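Long-range contact in ATP-dependent Clp protease adapter protein CLPS1, chloroplastic (Arabidopsis thaliana, PDB 7D34), which acts as a chloroplast adapter that binds ClpC chaperones and probably selects substrates, including N-degron proteins, for the plastid Clp protease: residues 4-9 and 48-53. Residues are numbered along the deposited sequence; the frame is centred on the assembly and turned at random.
Sequences PYRVIL and LAVVIV
Val7 lays its CG2 against CG2 of Ile52, 3.7 Å away, and the two side chains run side by side in the same direction. They belong to the three-stranded antiparallel sheet of the ClpS fold, in which strand 5-10 is the middle strand. A classic beta bulge sits here: Val51 and Ile52 together face Val7. Val51 has helix-like backbone angles (-84°/-49°), which break the alternation of side chains, and its CB points toward strand 5-9. Val7 still makes two backbone bonds: its N-H goes to Ile52 O (N to O 3.0 Å), and its O accepts from Val51 N (2.7 Å). Beyond the bulge Leu9 and Ala49 form a regular hydrogen-bonded pair. Helices 33-46 and 56-68 cover the face carrying Val7, Leu9, Ala49 and Val51. The Leu9 side chain also lies about 4 Å from the bound phenylalanine, so this end of the sheet adjoins the N-degron pocket.

The other face carries Arg6, Ile8, Val50 and Val53 and meets the second subunit. Arg6 forms salt bridges there with Glu76 and Asp78 of its own chain and with Glu76 of the second subunit. Ile8 CD1 crosses over to Val50 CG2 (3.8 Å), while its CG2, anti to the backbone N, reaches Leu48 CD1. At the Pro4 end, Pro4 CB presses on Val53 CG1 at 3.5 Å. On the helix side Leu9 CB meets Val51 CG2, also tightly, at 3.5 Å.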
ATOM      1  N   PRO A   4      -6.154   6.688  13.736  1.00 33.30           N
ATOM      2  CA  PRO A   4      -5.391   5.675  12.995  1.00 30.64           C
ATOM      3  C   PRO A   4      -4.095   6.199  12.404  1.00 32.61           C
ATOM      4  O   PRO A   4      -4.009   7.328  11.918  1.00 30.06           O
ATOM      5  CB  PRO A   4      -6.365   5.237  11.895  1.00 28.22           C
ATOM      6  CG  PRO A   4      -7.221   6.444  11.657  1.00 30.50           C
ATOM      7  CD  PRO A   4      -7.350   7.131  12.993  1.00 33.78           C
ATOM      8  N   TYR A   5      -3.083   5.343  12.457  1.00 32.85           N
ATOM      9  CA  TYR A   5      -1.770   5.603  11.899  1.00 30.76           C
ATOM     10  C   TYR A   5      -1.402   4.435  10.999  1.00 31.10           C
ATOM     11  O   TYR A   5      -1.879   3.310  11.183  1.00 33.72           O
ATOM     12  CB  TYR A   5      -0.702   5.764  12.983  1.00 32.48           C
ATOM     13  CG  TYR A   5      -0.609   7.185  13.533  1.00 34.84           C
ATOM     14  CD1 TYR A   5       0.496   7.990  13.271  1.00 36.96           C
ATOM     15  CD2 TYR A   5      -1.634   7.726  14.308  1.00 34.31           C
ATOM     16  CE1 TYR A   5       0.585   9.291  13.780  1.00 34.22           C
ATOM     17  CE2 TYR A   5      -1.554   9.017  14.805  1.00 36.29           C
ATOM     18  CZ  TYR A   5      -0.454   9.794  14.546  1.00 35.64           C
ATOM     19  OH  TYR A   5      -0.421  11.075  15.056  1.00 39.99           O
ATOM     20  N   ARG A   6      -0.547   4.713  10.021  1.00 31.27           N
ATOM     21  CA  ARG A   6      -0.126   3.722   9.041  1.00 32.44           C
ATOM     22  C   ARG A   6       1.272   3.218   9.378  1.00 27.12           C
ATOM     23  O   ARG A   6       2.167   4.016   9.682  1.00 27.11           O
ATOM     24  CB  ARG A   6      -0.144   4.332   7.640  1.00 31.91           C
ATOM     25  CG  ARG A   6      -1.403   4.116   6.834  1.00 32.22           C
ATOM     26  CD  ARG A   6      -1.952   5.412   6.239  1.00 38.63           C
ATOM     27  NE  ARG A   6      -1.262   5.852   5.021  1.00 38.06           N
ATOM     28  CZ  ARG A   6      -1.750   6.763   4.183  1.00 38.29           C
ATOM     29  NH1 ARG A   6      -1.076   7.118   3.111  1.00 41.43           N
ATOM     30  NH2 ARG A   6      -2.941   7.292   4.396  1.00 38.30           N
ATOM     31  N   VAL A   7       1.435   1.893   9.387  1.00 26.95           N
ATOM     32  CA  VAL A   7       2.745   1.249   9.400  1.00 26.95           C
ATOM     33  C   VAL A   7       3.079   0.890   7.956  1.00 26.44           C
ATOM     34  O   VAL A   7       2.353   0.122   7.309  1.00 26.61           O
ATOM     35  CB  VAL A   7       2.773   0.010  10.313  1.00 30.46           C
ATOM     36  CG1 VAL A   7       4.189  -0.567  10.410  1.00 29.74           C
ATOM     37  CG2 VAL A   7       2.257   0.334  11.725  1.00 31.48           C
ATOM     38  N   ILE A   8       4.169   1.453   7.460  1.00 21.51           N
ATOM     39  CA  ILE A   8       4.597   1.304   6.076  1.00 27.54           C
ATOM     40  C   ILE A   8       5.804   0.382   5.988  1.00 28.11           C
ATOM     41  O   ILE A   8       6.735   0.459   6.795  1.00 32.00           O
ATOM     42  CB  ILE A   8       4.917   2.681   5.459  1.00 28.87           C
ATOM     43  CG1 ILE A   8       3.718   3.632   5.567  1.00 26.27           C
ATOM     44  CG2 ILE A   8       5.319   2.507   4.019  1.00 28.70           C
ATOM     45  CD1 ILE A   8       2.539   3.280   4.707  1.00 27.62           C
ATOM     46  N   LEU A   9       5.780  -0.487   4.975  1.00 24.04           N
ATOM     47  CA  LEU A   9       6.887  -1.361   4.604  1.00 23.84           C
ATOM     48  C   LEU A   9       7.458  -0.832   3.294  1.00 26.38           C
ATOM     49  O   LEU A   9       6.726  -0.673   2.310  1.00 29.81           O
ATOM     50  CB  LEU A   9       6.418  -2.813   4.465  1.00 24.22           C
ATOM     51  CG  LEU A   9       7.490  -3.754   3.904  1.00 25.84           C
ATOM     52  CD1 LEU A   9       8.706  -3.857   4.828  1.00 25.73           C
ATOM     53  CD2 LEU A   9       6.922  -5.119   3.592  1.00 26.70           C
ATOM     54  N   LEU A  48       6.582   0.582  -1.757  1.00 29.10           N
ATOM     55  CA  LEU A  48       6.112   0.656  -0.376  1.00 29.53           C
ATOM     56  C   LEU A  48       4.740   0.010  -0.288  1.00 28.44           C
ATOM     57  O   LEU A  48       4.036  -0.127  -1.289  1.00 26.71           O
ATOM     58  CB  LEU A  48       6.044   2.099   0.141  1.00 29.56           C
ATOM     59  CG  LEU A  48       4.894   2.994  -0.324  1.00 30.73           C
ATOM     60  CD1 LEU A  48       4.843   4.221   0.572  1.00 34.56           C
ATOM     61  CD2 LEU A  48       5.044   3.432  -1.762  1.00 29.93           C
ATOM     62  N   ALA A  49       4.372  -0.393   0.925  1.00 28.38           N
ATOM     63  CA  ALA A  49       3.068  -1.004   1.132  1.00 32.74           C
ATOM     64  C   ALA A  49       2.610  -0.802   2.567  1.00 31.83           C
ATOM     65  O   ALA A  49       3.420  -0.763   3.494  1.00 30.80           O
ATOM     66  CB  ALA A  49       3.082  -2.503   0.795  1.00 29.26           C
ATOM     67  N   VAL A  50       1.295  -0.684   2.735  1.00 26.06           N
ATOM     68  CA  VAL A  50       0.695  -0.512   4.053  1.00 30.81           C
ATOM     69  C   VAL A  50       0.640  -1.874   4.730  1.00 29.63           C
ATOM     70  O   VAL A  50       0.015  -2.812   4.224  1.00 33.02           O
ATOM     71  CB  VAL A  50      -0.704   0.118   3.964  1.00 29.78           C
ATOM     72  CG1 VAL A  50      -1.403   0.088   5.345  1.00 31.29           C
ATOM     73  CG2 VAL A  50      -0.573   1.525   3.362  1.00 29.42           C
ATOM     74  N   VAL A  51       1.274  -1.971   5.894  1.00 28.85           N
ATOM     75  CA  VAL A  51       1.310  -3.223   6.637  1.00 25.24           C
ATOM     76  C   VAL A  51       0.056  -3.384   7.494  1.00 27.27           C
ATOM     77  O   VAL A  51      -0.601  -4.434   7.489  1.00 25.53           O
ATOM     78  CB  VAL A  51       2.570  -3.275   7.512  1.00 24.22           C
ATOM     79  CG1 VAL A  51       2.522  -4.521   8.372  1.00 27.93           C
ATOM     80  CG2 VAL A  51       3.781  -3.247   6.650  1.00 25.09           C
ATOM     81  N   ILE A  52      -0.286  -2.340   8.245  1.00 25.68           N
ATOM     82  CA  ILE A  52      -1.416  -2.348   9.164  1.00 28.28           C
ATOM     83  C   ILE A  52      -1.773  -0.904   9.499  1.00 26.06           C
ATOM     84  O   ILE A  52      -0.918  -0.010   9.452  1.00 23.35           O
ATOM     85  CB  ILE A  52      -1.091  -3.151  10.441  1.00 30.04           C
ATOM     86  CG1 ILE A  52      -2.244  -3.098  11.446  1.00 33.72           C
ATOM     87  CG2 ILE A  52       0.211  -2.655  11.047  1.00 26.06           C
ATOM     88  CD1 ILE A  52      -2.282  -4.314  12.377  1.00 36.77           C
ATOM     89  N   VAL A  53      -3.025  -0.672   9.862  1.00 25.78           N
ATOM     90  CA  VAL A  53      -3.477   0.615  10.364  1.00 29.89           C
ATOM     91  C   VAL A  53      -3.870   0.391  11.819  1.00 31.33           C
ATOM     92  O   VAL A  53      -4.679  -0.494  12.122  1.00 33.39           O
ATOM     93  CB  VAL A  53      -4.647   1.179   9.533  1.00 31.85           C
ATOM     94  CG1 VAL A  53      -5.044   2.562  10.074  1.00 30.97           C
ATOM     95  CG2 VAL A  53      -4.290   1.248   8.034  1.00 29.50           C
TER